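Local coordinates for protein MgGH51 (Meripilus giganteus, PDB 6ZPV) that acts as a fungal GH51 alpha-L-arabinofuranosidase, hydrolysing terminal alpha-L-arabinofuranosides, probably in plant cell-wall polysaccharides, at residues 43-54 and 64-72; 126-137 and 173-184. One frame throughout, in Å; residues are numbered along the deposited sequence.

Interaction 1 of 2, residues 43-54 and 64-72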
loop_
_atom_site.group_PDB
_atom_site.type_symbol
_atom_site.label_atom_id
_atom_site.label_comp_id
_atom_site.label_asym_id
_atom_site.label_seq_id
_atom_site.Cartn_x
_atom_site.Cartn_y
_atom_site.Cartn_z
ATOM N N PHE A 43 -9.204 6.537 19.643
ATOM C CA PHE A 43 -8.904 7.911 20.069
ATOM C C PHE A 43 -7.383 8.094 20.157
ATOM O O PHE A 43 -6.884 8.859 20.997
ATOM C CB PHE A 43 -9.619 8.247 21.383
ATOM C CG PHE A 43 -11.093 7.885 21.285
ATOM C CD1 PHE A 43 -11.978 8.630 20.550
ATOM C CD2 PHE A 43 -11.545 6.690 21.812
ATOM C CE1 PHE A 43 -13.278 8.188 20.330
ATOM C CE2 PHE A 43 -12.826 6.252 21.589
ATOM C CZ PHE A 43 -13.679 6.981 20.854
ATOM N N GLN A 44 -6.637 7.460 19.255
ATOM C CA GLN A 44 -5.188 7.570 19.361
ATOM C C GLN A 44 -4.713 8.936 18.851
ATOM O O GLN A 44 -5.147 9.444 17.808
ATOM C CB GLN A 44 -4.518 6.515 18.472
ATOM C CG GLN A 44 -4.615 5.117 19.079
ATOM C CD GLN A 44 -4.403 4.028 18.023
ATOM O OE1 GLN A 44 -5.246 3.877 17.113
ATOM N NE2 GLN A 44 -3.285 3.283 18.085
ATOM N N GLN A 45 -3.806 9.517 19.636
ATOM C CA GLN A 45 -3.072 10.738 19.219
ATOM C C GLN A 45 -3.993 11.908 18.952
ATOM O O GLN A 45 -3.671 12.747 18.089
ATOM C CB GLN A 45 -2.150 10.449 18.021
ATOM C CG GLN A 45 -1.157 9.312 18.257
ATOM C CD GLN A 45 -0.162 9.528 19.359
ATOM O OE1 GLN A 45 0.043 10.654 19.838
ATOM N NE2 GLN A 45 0.477 8.468 19.774
ATOM N N VAL A 46 -5.093 11.986 19.693
ATOM C CA VAL A 46 -5.954 13.180 19.642
ATOM C C VAL A 46 -5.945 13.860 21.009
ATOM O O VAL A 46 -5.556 13.266 22.014
ATOM C CB VAL A 46 -7.408 12.840 19.233
ATOM C CG1 VAL A 46 -7.410 12.206 17.847
ATOM C CG2 VAL A 46 -8.092 11.929 20.245
ATOM N N THR A 47 -6.375 15.125 21.032
ATOM C CA THR A 47 -6.374 15.956 22.251
ATOM C C THR A 47 -7.731 15.834 22.925
ATOM O O THR A 47 -8.793 16.141 22.342
ATOM C CB THR A 47 -6.073 17.407 21.883
ATOM O OG1 THR A 47 -4.825 17.469 21.227
ATOM C CG2 THR A 47 -6.102 18.290 23.109
ATOM N N PRO A 48 -7.782 15.381 24.201
ATOM C CA PRO A 48 -9.061 15.293 24.914
ATOM C C PRO A 48 -9.856 16.580 24.903
ATOM O O PRO A 48 -9.293 17.668 24.882
ATOM C CB PRO A 48 -8.611 14.891 26.314
ATOM C CG PRO A 48 -7.301 14.211 26.158
ATOM C CD PRO A 48 -6.645 14.875 24.999
ATOM N N ASN A 49 -11.179 16.391 24.953
ATOM C CA ASN A 49 -12.094 17.520 25.146
ATOM C C ASN A 49 -12.044 18.515 23.979
ATOM O O ASN A 49 -12.199 19.736 24.165
ATOM C CB ASN A 49 -11.895 18.186 26.516
ATOM C CG ASN A 49 -12.131 17.195 27.654
ATOM O OD1 ASN A 49 -13.255 16.638 27.785
ATOM N ND2 ASN A 49 -11.063 16.838 28.359
ATOM N N THR A 50 -11.834 18.005 22.764
ATOM C CA THR A 50 -11.924 18.778 21.525
ATOM C C THR A 50 -12.848 18.071 20.549
ATOM O O THR A 50 -13.074 16.851 20.622
ATOM C CB THR A 50 -10.563 18.923 20.835
ATOM O OG1 THR A 50 -10.040 17.642 20.411
ATOM C CG2 THR A 50 -9.543 19.603 21.733
ATOM N N ALA A 51 -13.399 18.817 19.589
ATOM C CA ALA A 51 -14.244 18.275 18.520
ATOM C C ALA A 51 -13.400 17.311 17.692
ATOM O O ALA A 51 -13.918 16.248 17.321
ATOM C CB ALA A 51 -14.813 19.412 17.712
ATOM N N ALA A 52 -12.145 17.626 17.408
ATOM C CA ALA A 52 -11.319 16.760 16.560
ATOM C C ALA A 52 -11.144 15.395 17.206
ATOM O O ALA A 52 -11.084 14.371 16.487
ATOM C CB ALA A 52 -9.997 17.382 16.207
ATOM N N ALA A 53 -11.105 15.323 18.527
ATOM C CA ALA A 53 -10.968 14.016 19.208
ATOM C C ALA A 53 -12.172 13.124 18.940
ATOM O O ALA A 53 -12.022 11.884 19.013
ATOM C CB ALA A 53 -10.754 14.184 20.680
ATOM N N LEU A 54 -13.345 13.697 18.680
ATOM C CA LEU A 54 -14.578 12.978 18.403
ATOM C C LEU A 54 -14.753 12.694 16.902
ATOM O O LEU A 54 -15.814 12.223 16.481
ATOM C CB LEU A 54 -15.808 13.736 18.933
ATOM C CG LEU A 54 -15.969 13.670 20.435
ATOM C CD1 LEU A 54 -16.935 14.770 20.912
ATOM C CD2 LEU A 54 -16.502 12.326 20.849
ATOM N N LYS A 64 -24.593 12.294 25.542
ATOM C CA LYS A 64 -23.489 13.248 25.732
ATOM C C LYS A 64 -22.179 12.486 25.561
ATOM O O LYS A 64 -21.965 11.478 26.230
ATOM C CB LYS A 64 -23.589 13.939 27.079
ATOM C CG LYS A 64 -24.841 14.763 27.220
ATOM N N LEU A 65 -21.338 12.972 24.676
ATOM C CA LEU A 65 -20.052 12.351 24.332
ATOM C C LEU A 65 -18.919 13.342 24.624
ATOM O O LEU A 65 -19.029 14.522 24.241
ATOM C CB LEU A 65 -19.977 11.976 22.866
ATOM C CG LEU A 65 -21.072 11.058 22.339
ATOM C CD1 LEU A 65 -20.845 10.801 20.863
ATOM C CD2 LEU A 65 -21.194 9.763 23.108
ATOM N N ALA A 66 -17.809 12.846 25.102
ATOM C CA ALA A 66 -16.546 13.601 25.195
ATOM C C ALA A 66 -15.393 12.618 25.227
ATOM O O ALA A 66 -15.525 11.558 25.812
ATOM C CB ALA A 66 -16.454 14.431 26.456
ATOM N N VAL A 67 -14.305 12.952 24.558
ATOM C CA VAL A 67 -13.076 12.163 24.671
ATOM C C VAL A 67 -12.282 12.704 25.845
ATOM O O VAL A 67 -11.946 13.880 25.873
ATOM C CB VAL A 67 -12.266 12.176 23.364
ATOM C CG1 VAL A 67 -10.975 11.411 23.552
ATOM C CG2 VAL A 67 -13.106 11.586 22.272
ATOM N N ILE A 68 -11.935 11.831 26.776
ATOM C CA ILE A 68 -11.217 12.186 28.005
ATOM C C ILE A 68 -9.852 11.538 28.083
ATOM O O ILE A 68 -9.672 10.443 27.545
ATOM C CB ILE A 68 -12.082 11.877 29.260
ATOM C CG1 ILE A 68 -12.327 10.397 29.440
ATOM C CG2 ILE A 68 -13.354 12.696 29.264
ATOM C CD1 ILE A 68 -12.875 10.008 30.811
ATOM N N GLN A 69 -8.921 12.207 28.759
ATOM C CA GLN A 69 -7.702 11.547 29.242
ATOM C C GLN A 69 -8.178 10.728 30.423
ATOM O O GLN A 69 -8.427 11.273 31.515
ATOM C CB GLN A 69 -6.649 12.589 29.613
ATOM C CG GLN A 69 -5.286 12.002 30.035
ATOM C CD GLN A 69 -4.350 13.052 30.594
ATOM O OE1 GLN A 69 -4.680 14.194 30.838
ATOM N NE2 GLN A 69 -3.216 12.589 30.941
ATOM N N ASP A 70 -8.325 9.437 30.262
ATOM C CA ASP A 70 -8.964 8.617 31.301
ATOM C C ASP A 70 -8.051 8.572 32.525
ATOM O O ASP A 70 -6.876 8.234 32.414
ATOM C CB ASP A 70 -9.253 7.237 30.740
ATOM C CG ASP A 70 -10.289 6.492 31.577
ATOM O OD1 ASP A 70 -10.250 6.581 32.820
ATOM O OD2 ASP A 70 -11.167 5.791 30.937
ATOM N N PRO A 71 -8.547 8.840 33.759
ATOM C CA PRO A 71 -7.692 8.655 34.933
ATOM C C PRO A 71 -7.224 7.212 35.115
ATOM O O PRO A 71 -6.219 6.974 35.783
ATOM C CB PRO A 71 -8.605 9.105 36.103
ATOM C CG PRO A 71 -9.773 9.763 35.515
ATOM C CD PRO A 71 -9.869 9.400 34.060
ATOM N N SER A 72 -7.991 6.263 34.554
ATOM C CA SER A 72 -7.685 4.817 34.607
ATOM C C SER A 72 -7.892 4.261 33.205
ATOM O O SER A 72 -8.923 3.651 32.934
ATOM C CB SER A 72 -8.509 4.095 35.633
ATOM O OG SER A 72 -8.229 4.568 36.933
HETATM O O HOH W 1 -9.739 14.747 29.944
HETATM O O HOH W 2 -14.016 15.492 23.082
#

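Interaction 2 of 2, residues 126-137 and 173-184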
loop_
_atom_site.group_PDB
_atom_site.type_symbol
_atom_site.label_atom_id
_atom_site.label_comp_id
_atom_site.label_asym_id
_atom_site.label_seq_id
_atom_site.Cartn_x
_atom_site.Cartn_y
_atom_site.Cartn_z
ATOM N N PHE A 126 -27.222 -0.050 37.341
ATOM C CA PHE A 126 -27.667 -0.315 35.950
ATOM C C PHE A 126 -27.736 -1.807 35.724
ATOM O O PHE A 126 -26.800 -2.567 36.007
ATOM C CB PHE A 126 -26.696 0.318 34.935
ATOM C CG PHE A 126 -27.124 0.036 33.520
ATOM C CD1 PHE A 126 -28.152 0.776 32.948
ATOM C CD2 PHE A 126 -26.577 -0.982 32.781
ATOM C CE1 PHE A 126 -28.603 0.476 31.672
ATOM C CE2 PHE A 126 -26.999 -1.264 31.490
ATOM C CZ PHE A 126 -28.021 -0.534 30.944
ATOM N N SER A 127 -28.757 -2.216 34.981
ATOM C CA SER A 127 -28.879 -3.607 34.495
ATOM C C SER A 127 -29.622 -3.574 33.166
ATOM O O SER A 127 -30.767 -3.101 33.102
ATOM C CB SER A 127 -29.610 -4.471 35.470
ATOM O OG SER A 127 -29.780 -5.792 35.056
ATOM N N GLY A 128 -28.974 -4.002 32.103
ATOM C CA GLY A 128 -29.628 -3.949 30.773
ATOM C C GLY A 128 -28.710 -4.412 29.685
ATOM O O GLY A 128 -27.502 -4.676 29.941
ATOM N N ALA A 129 -29.250 -4.544 28.497
ATOM C CA ALA A 129 -28.471 -4.989 27.316
ATOM C C ALA A 129 -27.679 -3.829 26.733
ATOM O O ALA A 129 -28.206 -2.721 26.583
ATOM C CB ALA A 129 -29.440 -5.500 26.252
ATOM N N LEU A 130 -26.453 -4.144 26.311
ATOM C CA LEU A 130 -25.610 -3.283 25.463
ATOM C C LEU A 130 -25.773 -3.866 24.067
ATOM O O LEU A 130 -25.459 -5.085 23.858
ATOM C CB LEU A 130 -24.194 -3.350 26.003
ATOM C CG LEU A 130 -23.047 -2.625 25.306
ATOM C CD1 LEU A 130 -22.849 -2.934 23.844
ATOM C CD2 LEU A 130 -22.864 -1.178 25.620
ATOM N N THR A 131 -26.264 -3.091 23.116
ATOM C CA THR A 131 -26.477 -3.510 21.738
ATOM C C THR A 131 -25.404 -2.859 20.864
ATOM O O THR A 131 -25.132 -1.676 20.969
ATOM C CB THR A 131 -27.871 -3.125 21.257
ATOM O OG1 THR A 131 -28.828 -3.770 22.124
ATOM C CG2 THR A 131 -28.159 -3.603 19.846
ATOM N N VAL A 132 -24.822 -3.644 19.964
ATOM C CA VAL A 132 -23.951 -3.122 18.907
ATOM C C VAL A 132 -24.568 -3.506 17.556
ATOM O O VAL A 132 -25.342 -4.491 17.459
ATOM C CB VAL A 132 -22.509 -3.628 19.022
ATOM C CG1 VAL A 132 -21.956 -3.351 20.389
ATOM C CG2 VAL A 132 -22.323 -5.093 18.649
ATOM N N GLY A 133 -24.230 -2.785 16.520
ATOM C CA GLY A 133 -24.794 -3.112 15.210
ATOM C C GLY A 133 -24.376 -2.204 14.124
ATOM O O GLY A 133 -23.443 -1.394 14.235
ATOM N N LEU A 134 -25.031 -2.424 12.969
ATOM C CA LEU A 134 -24.883 -1.600 11.776
ATOM C C LEU A 134 -26.273 -0.999 11.427
ATOM O O LEU A 134 -27.254 -1.735 11.509
ATOM C CB LEU A 134 -24.345 -2.445 10.620
ATOM C CG LEU A 134 -22.875 -2.794 10.752
ATOM C CD1 LEU A 134 -22.548 -4.047 9.914
ATOM C CD2 LEU A 134 -22.013 -1.621 10.301
ATOM N N GLN A 135 -26.293 0.282 11.070
ATOM C CA GLN A 135 -27.527 0.963 10.672
ATOM C C GLN A 135 -27.250 1.742 9.399
ATOM O O GLN A 135 -26.143 2.204 9.165
ATOM C CB GLN A 135 -28.051 1.833 11.819
ATOM C CG GLN A 135 -27.129 2.990 12.179
ATOM C CD GLN A 135 -27.751 3.904 13.197
ATOM O OE1 GLN A 135 -28.182 3.473 14.243
ATOM N NE2 GLN A 135 -27.784 5.204 12.882
ATOM N N THR A 136 -28.334 1.960 8.634
ATOM C CA THR A 136 -28.255 3.024 7.647
ATOM C C THR A 136 -28.006 4.381 8.312
ATOM O O THR A 136 -28.397 4.541 9.510
ATOM C CB THR A 136 -29.482 3.091 6.752
ATOM O OG1 THR A 136 -30.584 3.538 7.562
ATOM C CG2 THR A 136 -29.792 1.744 6.112
ATOM N N ASN A 137 -27.442 5.358 7.580
ATOM C CA ASN A 137 -27.210 6.670 8.205
ATOM C C ASN A 137 -28.578 7.328 8.509
ATOM O O ASN A 137 -28.563 8.215 9.336
ATOM C CB ASN A 137 -26.246 7.538 7.400
ATOM C CG ASN A 137 -24.827 7.069 7.618
ATOM O OD1 ASN A 137 -24.566 6.178 8.433
ATOM N ND2 ASN A 137 -23.904 7.606 6.880
ATOM N N SER A 173 -23.671 4.300 2.792
ATOM C CA SER A 173 -23.995 5.360 3.764
ATOM C C SER A 173 -24.605 4.720 5.017
ATOM O O SER A 173 -25.788 4.922 5.296
ATOM C CB SER A 173 -24.867 6.407 3.106
ATOM O OG SER A 173 -24.156 7.111 2.076
ATOM N N ASN A 174 -23.780 3.958 5.718
ATOM C CA ASN A 174 -24.134 3.190 6.919
ATOM C C ASN A 174 -23.091 3.471 8.020
ATOM O O ASN A 174 -21.964 3.856 7.704
ATOM C CB ASN A 174 -24.145 1.697 6.610
ATOM C CG ASN A 174 -24.875 1.406 5.326
ATOM O OD1 ASN A 174 -26.093 1.686 5.264
ATOM N ND2 ASN A 174 -24.183 0.901 4.301
ATOM N N SER A 175 -23.491 3.213 9.258
ATOM C CA SER A 175 -22.646 3.433 10.438
ATOM C C SER A 175 -22.717 2.247 11.401
ATOM O O SER A 175 -23.742 1.531 11.467
ATOM C CB SER A 175 -23.047 4.677 11.152
ATOM O OG SER A 175 -22.767 5.849 10.412
ATOM N N PHE A 176 -21.621 2.050 12.117
ATOM C CA PHE A 176 -21.611 1.198 13.300
ATOM C C PHE A 176 -22.302 1.936 14.445
ATOM O O PHE A 176 -22.180 3.169 14.538
ATOM C CB PHE A 176 -20.173 0.915 13.667
ATOM C CG PHE A 176 -19.955 0.143 14.943
ATOM C CD1 PHE A 176 -20.309 -1.209 15.012
ATOM C CD2 PHE A 176 -19.383 0.727 16.049
ATOM C CE1 PHE A 176 -20.132 -1.953 16.160
ATOM C CE2 PHE A 176 -19.150 -0.047 17.210
ATOM C CZ PHE A 176 -19.540 -1.351 17.273
ATOM N N PHE A 177 -22.999 1.219 15.315
ATOM C CA PHE A 177 -23.636 1.848 16.478
ATOM C C PHE A 177 -23.427 0.996 17.725
ATOM O O PHE A 177 -23.259 -0.247 17.667
ATOM C CB PHE A 177 -25.136 2.085 16.262
ATOM C CG PHE A 177 -26.035 0.881 16.243
ATOM C CD1 PHE A 177 -26.474 0.298 17.419
ATOM C CD2 PHE A 177 -26.458 0.344 15.040
ATOM C CE1 PHE A 177 -27.334 -0.798 17.361
ATOM C CE2 PHE A 177 -27.330 -0.725 14.999
ATOM C CZ PHE A 177 -27.788 -1.308 16.198
ATOM N N VAL A 178 -23.508 1.695 18.854
ATOM C CA VAL A 178 -23.586 1.135 20.212
ATOM C C VAL A 178 -24.735 1.842 20.902
ATOM O O VAL A 178 -24.753 3.089 20.912
ATOM C CB VAL A 178 -22.279 1.336 20.984
ATOM C CG1 VAL A 178 -22.389 0.811 22.397
ATOM C CG2 VAL A 178 -21.110 0.718 20.247
ATOM N N THR A 179 -25.686 1.114 21.465
ATOM C CA THR A 179 -26.797 1.723 22.226
ATOM C C THR A 179 -27.055 0.942 23.507
ATOM O O THR A 179 -26.857 -0.278 23.593
ATOM C CB THR A 179 -28.071 1.818 21.383
ATOM O OG1 THR A 179 -28.537 0.544 20.971
ATOM C CG2 THR A 179 -27.916 2.714 20.200
ATOM N N ILE A 180 -27.687 1.664 24.435
ATOM C CA ILE A 180 -28.426 1.034 25.560
ATOM C C ILE A 180 -29.846 1.628 25.539
ATOM O O ILE A 180 -30.138 2.634 24.869
ATOM C CB ILE A 180 -27.716 1.267 26.911
ATOM C CG1 ILE A 180 -27.627 2.740 27.303
ATOM C CG2 ILE A 180 -26.376 0.596 26.950
ATOM C CD1 ILE A 180 -27.070 2.972 28.692
ATOM N N ASP A 181 -30.716 1.026 26.317
ATOM C CA ASP A 181 -32.064 1.516 26.521
ATOM C C ASP A 181 -31.977 2.761 27.394
ATOM O O ASP A 181 -31.486 2.730 28.529
ATOM C CB ASP A 181 -32.923 0.416 27.143
ATOM C CG ASP A 181 -34.355 0.785 27.330
ATOM O OD1 ASP A 181 -34.628 1.791 28.016
ATOM O OD2 ASP A 181 -35.246 0.030 26.835
ATOM N N GLY A 182 -32.464 3.896 26.871
ATOM C CA GLY A 182 -32.347 5.188 27.573
ATOM C C GLY A 182 -33.143 5.298 28.849
ATOM O O GLY A 182 -32.794 6.097 29.719
ATOM N N ALA A 183 -34.213 4.527 28.966
ATOM C CA ALA A 183 -34.978 4.509 30.225
ATOM C C ALA A 183 -34.176 3.734 31.275
ATOM O O ALA A 183 -33.962 4.237 32.403
ATOM C CB ALA A 183 -36.372 3.927 30.023
ATOM N N ALA A 184 -33.726 2.503 30.944
ATOM C CA ALA A 184 -32.876 1.735 31.860
ATOM C C ALA A 184 -31.587 2.497 32.181
ATOM O O ALA A 184 -31.079 2.366 33.310
ATOM C CB ALA A 184 -32.562 0.367 31.288
HETATM O O HOH W 3 -30.851 -0.060 34.785
HETATM O O HOH W 4 -29.986 -1.211 28.037
HETATM O O HOH W 5 -21.105 6.427 7.128
#

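Interaction 1 of 2, residues 43-54 and 64-72
Val67 pushes its isopropyl group into a hollow formed by Phe43, Val46, Ala53 and Leu54, and the tight half of this contact is built around it. CG1, anti to the backbone N (chi1 177°), lies against Ala53 CB and Phe43 CB, with Val46 CG2 farther off; CG2, anti to the carbonyl carbon, turns to Phe43 and Leu54. CG2 meets Phe43 CD1 obliquely at 3.6 Å and also packs on Leu54 CD2 at 3.8 Å. Between the two branches, Val67 CB rests on Ala53 CB, 3.7 Å away. Leu54 runs past Val67 in the opposite direction and sets CD2 against Leu65 CB. Ala53 O, in the plane of the Phe43 ring at its edge, accepts a hydrogen bond from Asn40 ND2.

Toward solvent the packing thins and polar groups take over. Asn49 N donates to Val67 O (2.8 Å), approaching in the carbonyl plane although the N-H points somewhat off line, at 142°. On one side of this direct bond, a water accepts from Val67 N (3.0 Å) and donates to Thr50 O. On the other, a second water accepts from both Asn49 ND2 and Gln69 N, the latter at 2.9 Å. Pro48 covers the same end of the strand, with CG 3.9 Å from Gln69 CB. Behind it, Thr50 OG1 donates to Thr47 O and accepts from Ala53 N, the latter an ST motif at the start of the short 3-10 segment.

Strand 64-69 is an edge strand of its sheet, and its Ala66 and Ile68 bond to strand 80-85. Facing the loop, Val67 O is met by one direct bond and the N-H groups of Val67 and Gln69 by waters, so the loop borders the edge without extending the sheet, and its hold there probably rests mainly on the apolar packing.

Interaction 2 of 2, residues 126-137 and 173-184
Ser173 and Asn137 close one end of the strand pair: Ser173 O accepts from Asn137 N at 2.9 Å, and a water links Asn174 O to Asn137 ND2. Asn174 lays OD1 3.5 Å from Thr136 CA, while ND2 donates to Ile104 O. Ser175 OG then donates to Asn137 OD1 (2.7 Å), meeting it tilted 31° from the carbonyl plane, while its backbone forms a reciprocal pair with Gln135. Phe176 swings its ring the other way, bringing CE1 to 4.1 Å from Val132 CB.

Phe177 folds back over the neighbouring strand, since chi1 of 71° puts CG between N and C. Its face covers Gly133 in a CH-pi contact, with CA 3.7 Å from the ring centroid; a CB on Gly133 would clash there. Thr131 CG2 touches the ring edge, and Arg93, which also bonds Gln135 OE1, makes a cation-pi contact. With alanine in place of Phe177, the face over Gly133 CA is gone, which would probably leave a gap there and Arg93 without its aromatic partner.

The two strands are antiparallel neighbours in a five-stranded sheet, consistent with one layer of a beta-sandwich. Val178 sets CG2 beside Val132 CG1 at 4.2 Å, both pointing the same way. Thr179 exchanges two nearly straight backbone bonds with Thr131. Past Ile180, whose CD1 nears Phe126 CE1, water joins Asp181 N to Ala129 O, and Ala184 O lies at the edge of the Phe126 ring, 3.4 Å from CD1.

Interaction 1 joins a loop to an edge strand of one five-stranded antiparallel sheet; interaction 2 pairs two strands inside another. Their centres are about 21 Å apart, their nearest atoms about 8 Å, without touching. Strand 57-60 lies in the chain between the two segments of interaction 1, yet belongs to the sheet of interaction 2, where Ile60 touches Phe177, while Trp57 meets the ring of Phe43. Their centres lie about 29 and 34 Å from the chain centre, and neither contributes a strand to the eight-stranded parallel barrel expected to carry the catalytic site. In interaction 1, Gln44 NE2 donates to Thr266 O, between barrel strands 224-227 and 284-289; in interaction 2, the Ser173 side chain is about 6 Å from a bound N-acetylglucosamine.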